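Local coordinates for chromosome-partitioning protein ParB (PDB 6S6H), which binds the centromeric parS DNA near the replication origin and takes part in chromosome partition, here as its isolated DNA-binding domain, at residues 4-9 / 32-37; 36-41 / 51-56. All blocks are in the same frame, centred on the assembly; numbering follows the deposited sequence.

Contact 1 of 2, residues 4-9 / 32-37; sequences VLEIGI and EKFERT. With nucleotides of chain D.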
ATOM      1  N   VAL B   4       9.826 -12.881 -25.145  1.00 63.63           N
ATOM      2  CA  VAL B   4       8.901 -13.089 -23.986  1.00 61.63           C
ATOM      3  C   VAL B   4       9.698 -13.138 -22.674  1.00 59.23           C
ATOM      4  O   VAL B   4       9.093 -12.878 -21.612  1.00 58.34           O
ATOM      5  CB  VAL B   4       8.028 -14.351 -24.154  1.00 62.85           C
ATOM      6  CG1 VAL B   4       7.144 -14.267 -25.390  1.00 64.31           C
ATOM      7  CG2 VAL B   4       8.849 -15.633 -24.165  1.00 63.91           C
ATOM      8  N   LEU B   5      10.993 -13.462 -22.744  1.00 58.26           N
ATOM      9  CA  LEU B   5      11.906 -13.562 -21.572  1.00 56.64           C
ATOM     10  C   LEU B   5      11.927 -12.229 -20.814  1.00 54.56           C
ATOM     11  O   LEU B   5      11.752 -12.266 -19.582  1.00 52.78           O
ATOM     12  CB  LEU B   5      13.310 -13.956 -22.049  1.00 57.58           C
ATOM     13  CG  LEU B   5      13.610 -15.456 -22.081  1.00 58.66           C
ATOM     14  CD1 LEU B   5      12.455 -16.250 -22.672  1.00 59.74           C
ATOM     15  CD2 LEU B   5      14.890 -15.731 -22.852  1.00 59.88           C
ATOM     16  N   GLU B   6      12.121 -11.109 -21.520  1.00 54.39           N
ATOM     17  CA  GLU B   6      12.167  -9.741 -20.925  1.00 53.32           C
ATOM     18  C   GLU B   6      10.863  -9.466 -20.170  1.00 52.20           C
ATOM     19  O   GLU B   6      10.936  -8.955 -19.038  1.00 51.03           O
ATOM     20  CB  GLU B   6      12.345  -8.660 -21.994  1.00 53.97           C
ATOM     21  CG  GLU B   6      13.689  -8.697 -22.694  1.00 54.95           C
ATOM     22  CD  GLU B   6      13.923  -7.564 -23.682  1.00 55.49           C
ATOM     23  OE1 GLU B   6      14.991  -7.558 -24.326  1.00 55.99           O
ATOM     24  OE2 GLU B   6      13.041  -6.689 -23.805  1.00 55.02           O
ATOM     25  N   ILE B   7       9.722  -9.782 -20.789  1.00 52.78           N
ATOM     26  CA  ILE B   7       8.360  -9.462 -20.264  1.00 52.32           C
ATOM     27  C   ILE B   7       8.151 -10.191 -18.932  1.00 51.13           C
ATOM     28  O   ILE B   7       7.739  -9.528 -17.961  1.00 49.76           O
ATOM     29  CB  ILE B   7       7.275  -9.802 -21.306  1.00 53.90           C
ATOM     30  CG1 ILE B   7       7.301  -8.795 -22.461  1.00 54.84           C
ATOM     31  CG2 ILE B   7       5.897  -9.883 -20.662  1.00 53.46           C
ATOM     32  CD1 ILE B   7       6.404  -9.148 -23.626  1.00 56.45           C
ATOM     33  N   GLY B   8       8.429 -11.496 -18.894  1.00 51.40           N
ATOM     34  CA  GLY B   8       8.291 -12.337 -17.689  1.00 50.88           C
ATOM     35  C   GLY B   8       9.133 -11.821 -16.534  1.00 49.62           C
ATOM     36  O   GLY B   8       8.629 -11.812 -15.395  1.00 49.04           O
ATOM     37  N   ILE B   9      10.371 -11.404 -16.817  1.00 49.44           N
ATOM     38  CA  ILE B   9      11.340 -10.870 -15.810  1.00 48.59           C
ATOM     39  C   ILE B   9      10.774  -9.574 -15.219  1.00 47.69           C
ATOM     40  O   ILE B   9      10.801  -9.435 -13.981  1.00 47.28           O
ATOM     41  CB  ILE B   9      12.732 -10.661 -16.440  1.00 48.77           C
ATOM     42  CG1 ILE B   9      13.391 -11.997 -16.789  1.00 49.94           C
ATOM     43  CG2 ILE B   9      13.624  -9.820 -15.540  1.00 47.89           C
ATOM     44  CD1 ILE B   9      14.563 -11.873 -17.729  1.00 50.82           C
ATOM     45  N   GLU B  32      17.310   0.269 -18.618  1.00 46.42           N
ATOM     46  CA  GLU B  32      18.635   0.475 -19.261  1.00 47.81           C
ATOM     47  C   GLU B  32      18.883  -0.630 -20.294  1.00 49.13           C
ATOM     48  O   GLU B  32      18.906  -0.322 -21.502  1.00 50.59           O
ATOM     49  CB  GLU B  32      19.762   0.441 -18.227  1.00 47.94           C
ATOM     50  CG  GLU B  32      19.942   1.718 -17.435  1.00 47.73           C
ATOM     51  CD  GLU B  32      21.213   1.730 -16.601  1.00 48.28           C
ATOM     52  OE1 GLU B  32      21.152   2.206 -15.450  1.00 47.93           O
ATOM     53  OE2 GLU B  32      22.267   1.261 -17.109  1.00 49.34           O
ATOM     54  N   LYS B  33      19.036  -1.871 -19.826  1.00 49.36           N
ATOM     55  CA  LYS B  33      19.592  -3.007 -20.608  1.00 50.69           C
ATOM     56  C   LYS B  33      18.630  -3.399 -21.737  1.00 51.48           C
ATOM     57  O   LYS B  33      19.128  -3.715 -22.831  1.00 53.00           O
ATOM     58  CB  LYS B  33      19.904  -4.188 -19.683  1.00 50.45           C
ATOM     59  CG  LYS B  33      20.200  -5.502 -20.382  1.00 52.03           C
ATOM     60  CD  LYS B  33      21.395  -5.472 -21.307  1.00 53.50           C
ATOM     61  CE  LYS B  33      21.497  -6.730 -22.141  1.00 54.85           C
ATOM     62  NZ  LYS B  33      22.872  -6.945 -22.651  1.00 56.09           N
ATOM     63  N   PHE B  34      17.314  -3.391 -21.496  1.00 51.21           N
ATOM     64  CA  PHE B  34      16.285  -3.744 -22.512  1.00 51.99           C
ATOM     65  C   PHE B  34      15.801  -2.484 -23.235  1.00 52.04           C
ATOM     66  O   PHE B  34      14.947  -2.613 -24.139  1.00 52.27           O
ATOM     67  CB  PHE B  34      15.114  -4.499 -21.881  1.00 51.50           C
ATOM     68  CG  PHE B  34      15.482  -5.780 -21.176  1.00 51.66           C
ATOM     69  CD1 PHE B  34      16.583  -6.528 -21.567  1.00 52.51           C
ATOM     70  CD2 PHE B  34      14.700  -6.258 -20.136  1.00 51.28           C
ATOM     71  CE1 PHE B  34      16.905  -7.708 -20.915  1.00 52.74           C
ATOM     72  CE2 PHE B  34      15.024  -7.441 -19.489  1.00 51.33           C
ATOM     73  CZ  PHE B  34      16.126  -8.162 -19.878  1.00 51.96           C
ATOM     74  N   GLU B  35      16.326  -1.316 -22.848  1.00 51.85           N
ATOM     75  CA  GLU B  35      16.076  -0.012 -23.521  1.00 52.32           C
ATOM     76  C   GLU B  35      14.565   0.232 -23.577  1.00 51.69           C
ATOM     77  O   GLU B  35      14.036   0.436 -24.685  1.00 52.67           O
ATOM     78  CB  GLU B  35      16.715  -0.013 -24.910  1.00 54.05           C
ATOM     79  CG  GLU B  35      18.187  -0.373 -24.895  1.00 55.03           C
ATOM     80  CD  GLU B  35      18.798  -0.469 -26.279  1.00 57.14           C
ATOM     81  OE1 GLU B  35      19.140  -1.596 -26.690  1.00 58.90           O
ATOM     82  OE2 GLU B  35      18.919   0.581 -26.943  1.00 57.72           O
ATOM     83  N   ARG B  36      13.905   0.187 -22.418  1.00 50.37           N
ATOM     84  CA  ARG B  36      12.434   0.346 -22.278  1.00 50.14           C
ATOM     85  C   ARG B  36      12.157   1.598 -21.442  1.00 48.66           C
ATOM     86  O   ARG B  36      12.965   1.895 -20.541  1.00 48.26           O
ATOM     87  CB  ARG B  36      11.823  -0.916 -21.658  1.00 50.49           C
ATOM     88  CG  ARG B  36      12.160  -2.198 -22.411  1.00 51.75           C
ATOM     89  CD  ARG B  36      11.683  -3.460 -21.714  1.00 51.84           C
ATOM     90  NE  ARG B  36      10.320  -3.808 -22.097  1.00 52.20           N
ATOM     91  CZ  ARG B  36       9.961  -4.835 -22.864  1.00 52.92           C
ATOM     92  NH1 ARG B  36      10.860  -5.676 -23.348  1.00 53.61           N
ATOM     93  NH2 ARG B  36       8.682  -5.023 -23.136  1.00 53.49           N
ATOM     94  N   THR B  37      11.072   2.311 -21.752  1.00 48.09           N
ATOM     95  CA  THR B  37      10.662   3.568 -21.067  1.00 47.01           C
ATOM     96  C   THR B  37       9.977   3.233 -19.738  1.00 45.60           C
ATOM     97  O   THR B  37       9.608   2.066 -19.533  1.00 45.52           O
ATOM     98  CB  THR B  37       9.727   4.412 -21.947  1.00 47.59           C
ATOM     99  OG1 THR B  37       8.534   3.666 -22.194  1.00 48.04           O
ATOM    100  CG2 THR B  37      10.364   4.824 -23.256  1.00 48.26           C
TER
ATOM    101  P    DT D   3      11.830   7.677 -19.843  1.00 49.46           P
ATOM    102  OP1  DT D   3      13.121   6.945 -19.786  1.00 50.30           O
ATOM    103  OP2  DT D   3      10.550   6.928 -19.794  1.00 48.24           O
ATOM    104  O5'  DT D   3      11.839   8.756 -18.671  1.00 48.28           O
ATOM    105  C5'  DT D   3      12.817   9.818 -18.647  1.00 48.38           C
ATOM    106  C4'  DT D   3      12.419  10.893 -17.662  1.00 47.34           C
ATOM    107  O4'  DT D   3      11.207  11.554 -18.095  1.00 46.77           O
ATOM    108  C3'  DT D   3      12.149  10.411 -16.228  1.00 46.36           C
ATOM    109  O3'  DT D   3      13.070  11.037 -15.321  1.00 47.24           O
ATOM    110  C2'  DT D   3      10.709  10.823 -15.964  1.00 44.98           C
ATOM    111  C1'  DT D   3      10.530  11.970 -16.927  1.00 45.43           C
ATOM    112  N1   DT D   3       9.133  12.294 -17.287  1.00 44.96           N
ATOM    113  C2   DT D   3       8.655  13.538 -16.938  1.00 44.53           C
ATOM    114  O2   DT D   3       9.328  14.372 -16.352  1.00 44.76           O
ATOM    115  N3   DT D   3       7.353  13.773 -17.304  1.00 44.15           N
ATOM    116  C4   DT D   3       6.500  12.909 -17.961  1.00 44.12           C
ATOM    117  O4   DT D   3       5.351  13.262 -18.219  1.00 44.00           O
ATOM    118  C5   DT D   3       7.065  11.619 -18.292  1.00 44.13           C
ATOM    119  C7   DT D   3       6.214  10.617 -19.008  1.00 44.12           C
ATOM    120  C6   DT D   3       8.335  11.378 -17.940  1.00 44.70           C
TER
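Glu-6, on helix 4-11, lays its side chain over one face of the Phe-34 ring. CG of Glu-6 stands 3.5 Å from the centroid of the Phe-34 ring, almost straight above it, a CH-pi contact that uses the aliphatic part of an acidic residue. The chain is extended beyond CG (chi2 -175°), which carries the carboxylate across the ring to its CG and CD1 side, toward the Phe-34 backbone, its plane stacked within 9° of the aromatic plane; OE1 of Glu-6 ends 3.3 Å from CD1 of Phe-34. OE2 of Glu-6 meets NH1 of Arg-36 in a salt bridge, modelled at 2.4 Å, a doubtfully short separation. The guanidinium receives the carboxylate at its edge, with the two planes 76° apart. Phe-34 and Arg-36 flank the Schellman motif that closes helix 20-34, with Glu-35 at positive phi, before the chain turns into the helix-turn-helix of this DNA-binding domain. A bend at chi3 swings the guanidinium of Arg-36 toward helix 4-11, while its NE is held by Asn-40. One residue on, Ile-7 adds a light van der Waals touch, its CG1 4.1 Å from NH2 of Arg-36. At the far end of 32-37, Thr-37 packs CB against OP2 of DT3 of chain D.

Contact 2 of 2, residues 36-41 / 51-56; sequences RTQENI and HVANTM. With nucleotides of chain D.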
ATOM      1  N   ARG B  36      13.905   0.187 -22.418  1.00 50.37           N
ATOM      2  CA  ARG B  36      12.434   0.346 -22.278  1.00 50.14           C
ATOM      3  C   ARG B  36      12.157   1.598 -21.442  1.00 48.66           C
ATOM      4  O   ARG B  36      12.965   1.895 -20.541  1.00 48.26           O
ATOM      5  CB  ARG B  36      11.823  -0.916 -21.658  1.00 50.49           C
ATOM      6  CG  ARG B  36      12.160  -2.198 -22.411  1.00 51.75           C
ATOM      7  CD  ARG B  36      11.683  -3.460 -21.714  1.00 51.84           C
ATOM      8  NE  ARG B  36      10.320  -3.808 -22.097  1.00 52.20           N
ATOM      9  CZ  ARG B  36       9.961  -4.835 -22.864  1.00 52.92           C
ATOM     10  NH1 ARG B  36      10.860  -5.676 -23.348  1.00 53.61           N
ATOM     11  NH2 ARG B  36       8.682  -5.023 -23.136  1.00 53.49           N
ATOM     12  N   THR B  37      11.072   2.311 -21.752  1.00 48.09           N
ATOM     13  CA  THR B  37      10.662   3.568 -21.067  1.00 47.01           C
ATOM     14  C   THR B  37       9.977   3.233 -19.738  1.00 45.60           C
ATOM     15  O   THR B  37       9.608   2.066 -19.533  1.00 45.52           O
ATOM     16  CB  THR B  37       9.727   4.412 -21.947  1.00 47.59           C
ATOM     17  OG1 THR B  37       8.534   3.666 -22.194  1.00 48.04           O
ATOM     18  CG2 THR B  37      10.364   4.824 -23.256  1.00 48.26           C
ATOM     19  N   GLN B  38       9.808   4.238 -18.877  1.00 44.92           N
ATOM     20  CA  GLN B  38       8.961   4.164 -17.655  1.00 44.08           C
ATOM     21  C   GLN B  38       7.544   3.730 -18.061  1.00 44.76           C
ATOM     22  O   GLN B  38       6.962   2.866 -17.367  1.00 44.08           O
ATOM     23  CB  GLN B  38       8.929   5.516 -16.938  1.00 42.97           C
ATOM     24  CG  GLN B  38      10.264   5.928 -16.325  1.00 42.33           C
ATOM     25  CD  GLN B  38      10.142   7.165 -15.466  1.00 41.49           C
ATOM     26  OE1 GLN B  38       9.122   7.854 -15.481  1.00 40.67           O
ATOM     27  NE2 GLN B  38      11.183   7.454 -14.699  1.00 40.69           N
ATOM     28  N   GLU B  39       7.027   4.304 -19.154  1.00 45.63           N
ATOM     29  CA  GLU B  39       5.676   4.023 -19.714  1.00 46.56           C
ATOM     30  C   GLU B  39       5.562   2.541 -20.090  1.00 46.75           C
ATOM     31  O   GLU B  39       4.514   1.949 -19.784  1.00 46.76           O
ATOM     32  CB  GLU B  39       5.411   4.910 -20.934  1.00 47.62           C
ATOM     33  CG  GLU B  39       4.075   4.648 -21.608  1.00 48.56           C
ATOM     34  CD  GLU B  39       2.857   4.897 -20.736  1.00 48.96           C
ATOM     35  OE1 GLU B  39       1.815   4.258 -20.985  1.00 50.20           O
ATOM     36  OE2 GLU B  39       2.949   5.736 -19.815  1.00 48.76           O
ATOM     37  N   ASN B  40       6.586   1.979 -20.742  1.00 47.24           N
ATOM     38  CA  ASN B  40       6.607   0.567 -21.216  1.00 48.06           C
ATOM     39  C   ASN B  40       6.574  -0.376 -20.006  1.00 47.54           C
ATOM     40  O   ASN B  40       5.749  -1.307 -20.012  1.00 47.60           O
ATOM     41  CB  ASN B  40       7.808   0.282 -22.121  1.00 49.10           C
ATOM     42  CG  ASN B  40       7.973  -1.188 -22.447  1.00 50.07           C
ATOM     43  OD1 ASN B  40       8.503  -1.953 -21.641  1.00 50.30           O
ATOM     44  ND2 ASN B  40       7.530  -1.593 -23.625  1.00 51.04           N
ATOM     45  N   ILE B  41       7.438  -0.138 -19.012  1.00 46.86           N
ATOM     46  CA  ILE B  41       7.500  -0.930 -17.747  1.00 46.09           C
ATOM     47  C   ILE B  41       6.115  -0.905 -17.095  1.00 45.70           C
ATOM     48  O   ILE B  41       5.596  -1.989 -16.782  1.00 46.05           O
ATOM     49  CB  ILE B  41       8.586  -0.394 -16.788  1.00 45.37           C
ATOM     50  CG1 ILE B  41       9.992  -0.506 -17.386  1.00 45.50           C
ATOM     51  CG2 ILE B  41       8.497  -1.085 -15.433  1.00 45.09           C
ATOM     52  CD1 ILE B  41      10.406  -1.914 -17.754  1.00 45.99           C
ATOM     53  N   HIS B  51       4.027   5.810 -10.762  1.00 40.80           N
ATOM     54  CA  HIS B  51       4.363   4.741  -9.784  1.00 40.75           C
ATOM     55  C   HIS B  51       5.779   4.222 -10.058  1.00 40.59           C
ATOM     56  O   HIS B  51       6.565   4.108  -9.100  1.00 40.10           O
ATOM     57  CB  HIS B  51       3.327   3.606  -9.826  1.00 41.31           C
ATOM     58  CG  HIS B  51       3.731   2.405  -9.039  1.00 41.05           C
ATOM     59  ND1 HIS B  51       3.697   2.384  -7.660  1.00 40.77           N
ATOM     60  CD2 HIS B  51       4.200   1.199  -9.428  1.00 41.19           C
ATOM     61  CE1 HIS B  51       4.116   1.211  -7.232  1.00 40.90           C
ATOM     62  NE2 HIS B  51       4.432   0.466  -8.297  1.00 41.14           N
ATOM     63  N   VAL B  52       6.086   3.935 -11.326  1.00 41.27           N
ATOM     64  CA  VAL B  52       7.410   3.404 -11.775  1.00 41.62           C
ATOM     65  C   VAL B  52       8.480   4.464 -11.485  1.00 41.65           C
ATOM     66  O   VAL B  52       9.535   4.101 -10.913  1.00 41.62           O
ATOM     67  CB  VAL B  52       7.380   3.004 -13.265  1.00 42.03           C
ATOM     68  CG1 VAL B  52       8.764   2.652 -13.791  1.00 42.27           C
ATOM     69  CG2 VAL B  52       6.405   1.863 -13.519  1.00 42.41           C
ATOM     70  N   ALA B  53       8.203   5.720 -11.850  1.00 41.65           N
ATOM     71  CA  ALA B  53       9.096   6.887 -11.659  1.00 41.61           C
ATOM     72  C   ALA B  53       9.369   7.098 -10.165  1.00 41.07           C
ATOM     73  O   ALA B  53      10.553   7.192  -9.785  1.00 41.49           O
ATOM     74  CB  ALA B  53       8.472   8.117 -12.277  1.00 42.02           C
ATOM     75  N   ASN B  54       8.314   7.186  -9.355  1.00 40.78           N
ATOM     76  CA  ASN B  54       8.409   7.481  -7.900  1.00 40.87           C
ATOM     77  C   ASN B  54       9.174   6.349  -7.202  1.00 41.05           C
ATOM     78  O   ASN B  54       9.974   6.654  -6.299  1.00 41.12           O
ATOM     79  CB  ASN B  54       7.033   7.726  -7.273  1.00 40.51           C
ATOM     80  CG  ASN B  54       6.499   9.120  -7.538  1.00 40.73           C
ATOM     81  OD1 ASN B  54       7.263  10.069  -7.706  1.00 40.32           O
ATOM     82  ND2 ASN B  54       5.184   9.260  -7.564  1.00 40.81           N
ATOM     83  N   THR B  55       8.948   5.098  -7.611  1.00 41.00           N
ATOM     84  CA  THR B  55       9.639   3.901  -7.063  1.00 41.29           C
ATOM     85  C   THR B  55      11.153   4.074  -7.251  1.00 41.35           C
ATOM     86  O   THR B  55      11.881   3.951  -6.255  1.00 41.57           O
ATOM     87  CB  THR B  55       9.100   2.609  -7.695  1.00 41.48           C
ATOM     88  OG1 THR B  55       7.712   2.506  -7.383  1.00 41.22           O
ATOM     89  CG2 THR B  55       9.809   1.367  -7.203  1.00 41.51           C
ATOM     90  N   MET B  56      11.604   4.385  -8.469  1.00 41.68           N
ATOM     91  CA  MET B  56      13.051   4.461  -8.819  1.00 42.33           C
ATOM     92  C   MET B  56      13.696   5.717  -8.210  1.00 42.15           C
ATOM     93  O   MET B  56      14.875   5.625  -7.810  1.00 42.22           O
ATOM     94  CB  MET B  56      13.256   4.441 -10.336  1.00 42.96           C
ATOM     95  CG  MET B  56      12.980   3.076 -10.940  1.00 43.12           C
ATOM     96  SD  MET B  56      13.193   3.011 -12.731  1.00 43.96           S
ATOM     97  CE  MET B  56      12.107   4.340 -13.249  1.00 43.88           C
TER
ATOM     98  P    DT D   3      11.830   7.677 -19.843  1.00 49.46           P
ATOM     99  OP1  DT D   3      13.121   6.945 -19.786  1.00 50.30           O
ATOM    100  OP2  DT D   3      10.550   6.928 -19.794  1.00 48.24           O
ATOM    101  O5'  DT D   3      11.839   8.756 -18.671  1.00 48.28           O
ATOM    102  C5'  DT D   3      12.817   9.818 -18.647  1.00 48.38           C
ATOM    103  C4'  DT D   3      12.419  10.893 -17.662  1.00 47.34           C
ATOM    104  O4'  DT D   3      11.207  11.554 -18.095  1.00 46.77           O
ATOM    105  C3'  DT D   3      12.149  10.411 -16.228  1.00 46.36           C
ATOM    106  O3'  DT D   3      13.070  11.037 -15.321  1.00 47.24           O
ATOM    107  C2'  DT D   3      10.709  10.823 -15.964  1.00 44.98           C
ATOM    108  C1'  DT D   3      10.530  11.970 -16.927  1.00 45.43           C
ATOM    109  N1   DT D   3       9.133  12.294 -17.287  1.00 44.96           N
ATOM    110  C2   DT D   3       8.655  13.538 -16.938  1.00 44.53           C
ATOM    111  O2   DT D   3       9.328  14.372 -16.352  1.00 44.76           O
ATOM    112  N3   DT D   3       7.353  13.773 -17.304  1.00 44.15           N
ATOM    113  C4   DT D   3       6.500  12.909 -17.961  1.00 44.12           C
ATOM    114  O4   DT D   3       5.351  13.262 -18.219  1.00 44.00           O
ATOM    115  C5   DT D   3       7.065  11.619 -18.292  1.00 44.13           C
ATOM    116  C7   DT D   3       6.214  10.617 -19.008  1.00 44.12           C
ATOM    117  C6   DT D   3       8.335  11.378 -17.940  1.00 44.70           C
ATOM    118  P    DT D   6       8.045  17.280  -4.292  1.00 46.91           P
ATOM    119  OP1  DT D   6       8.635  18.431  -3.559  1.00 48.22           O
ATOM    120  OP2  DT D   6       8.303  15.889  -3.821  1.00 45.57           O
ATOM    121  O5'  DT D   6       6.469  17.498  -4.370  1.00 45.44           O
ATOM    122  C5'  DT D   6       5.925  18.663  -5.011  1.00 46.16           C
ATOM    123  C4'  DT D   6       4.418  18.580  -5.063  1.00 45.14           C
ATOM    124  O4'  DT D   6       4.029  17.500  -5.941  1.00 43.50           O
ATOM    125  C3'  DT D   6       3.732  18.316  -3.721  1.00 45.07           C
ATOM    126  O3'  DT D   6       2.660  19.254  -3.564  1.00 46.34           O
ATOM    127  C2'  DT D   6       3.269  16.871  -3.823  1.00 43.04           C
ATOM    128  C1'  DT D   6       3.043  16.698  -5.317  1.00 42.50           C
ATOM    129  N1   DT D   6       3.179  15.323  -5.847  1.00 40.89           N
ATOM    130  C2   DT D   6       2.215  14.859  -6.716  1.00 40.44           C
ATOM    131  O2   DT D   6       1.241  15.516  -7.046  1.00 40.88           O
ATOM    132  N3   DT D   6       2.430  13.585  -7.184  1.00 39.34           N
ATOM    133  C4   DT D   6       3.498  12.757  -6.889  1.00 38.93           C
ATOM    134  O4   DT D   6       3.560  11.637  -7.389  1.00 38.61           O
ATOM    135  C5   DT D   6       4.477  13.311  -5.982  1.00 39.16           C
ATOM    136  C7   DT D   6       5.664  12.485  -5.603  1.00 39.00           C
ATOM    137  C6   DT D   6       4.274  14.551  -5.517  1.00 40.25           C
ATOM    138  P    DT D   5      12.758  15.024  -8.558  1.00 45.51           P
ATOM    139  OP1  DT D   5      13.667  16.071  -8.022  1.00 46.57           O
ATOM    140  OP2  DT D   5      13.057  13.591  -8.283  1.00 45.04           O
ATOM    141  O5'  DT D   5      11.272  15.328  -8.065  1.00 44.45           O
ATOM    142  C5'  DT D   5      10.728  16.646  -8.224  1.00 45.20           C
ATOM    143  C4'  DT D   5       9.235  16.664  -7.988  1.00 44.76           C
ATOM    144  O4'  DT D   5       8.540  15.826  -8.930  1.00 43.45           O
ATOM    145  C3'  DT D   5       8.748  16.213  -6.607  1.00 44.51           C
ATOM    146  O3'  DT D   5       8.496  17.387  -5.825  1.00 46.01           O
ATOM    147  C2'  DT D   5       7.475  15.427  -6.902  1.00 43.12           C
ATOM    148  C1'  DT D   5       7.249  15.662  -8.386  1.00 43.30           C
ATOM    149  N1   DT D   5       6.571  14.585  -9.131  1.00 43.01           N
ATOM    150  C2   DT D   5       5.253  14.781  -9.477  1.00 43.31           C
ATOM    151  O2   DT D   5       4.628  15.781  -9.169  1.00 45.80           O
ATOM    152  N3   DT D   5       4.688  13.751 -10.186  1.00 42.50           N
ATOM    153  C4   DT D   5       5.298  12.576 -10.582  1.00 41.76           C
ATOM    154  O4   DT D   5       4.664  11.742 -11.222  1.00 41.20           O
ATOM    155  C5   DT D   5       6.684  12.441 -10.194  1.00 41.90           C
ATOM    156  C7   DT D   5       7.428  11.202 -10.580  1.00 41.82           C
ATOM    157  C6   DT D   5       7.244  13.441  -9.500  1.00 42.63           C
TER
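Val-52 turns both methyl groups to the first turn of helix 38-45, and here the contact is tight and thoroughly buried. CG2 of Ile-41 rests 4.1 Å from CG2 of Val-52, the two branched side chains crossing at about a right angle, while the Val-52 methyls also lie against the backbone O of Gln-38. Met-31 and Tyr-27 of helix 20-34 touch Ile-41 as well. Helices 38-45 and 49-57 form the helix-turn-helix, the second being its recognition helix. Gln-38 leads from this core to a looser outer margin facing the DNA backbone. Extended beyond CG (chi2 -172°), it runs alongside Ala-53, with OE1 of Gln-38 3.3 Å from CB of Ala-53, and NE2 of Gln-38 passes CE of the partly exposed Met-56 at 3.6 Å before donating to a phosphate of the DNA. Thr-37 is the N-cap of helix 38-45, its OG1 accepting from Asn-40 N, and Gln-38 N gives a fairly straight bond of 2.9 Å to OP2 of DT3 of chain D. On the recognition helix, Asn-54 points away from helix 38-45 and reads a base: ND2 of Asn-54 donates to O4 of DT6 of chain D over 2.9 Å, while OD1 lies beside the C7 methyl of DT5 of chain D and accepts from Arg-57.

How the contacts relate
Following the chain from its N terminus, helix 4-11 comes first, and contact 1 closes a loop of 22 residues, 14 of them helical, by returning the end of helix 20-34 to it. Contact 2 then opens on the stretch where contact 1 ends and closes a shorter loop of nine residues, the turn of the helix-turn-helix included. The two loops therefore follow one another, overlapping at Arg-36 and Thr-37 without nesting, and their centres lie 12 Å apart. Contact 1 is a surface junction and contact 2 a buried one. Between them they join helix 4-11, the end of helix 20-34, helix 38-45 and recognition helix 49-57 in succession.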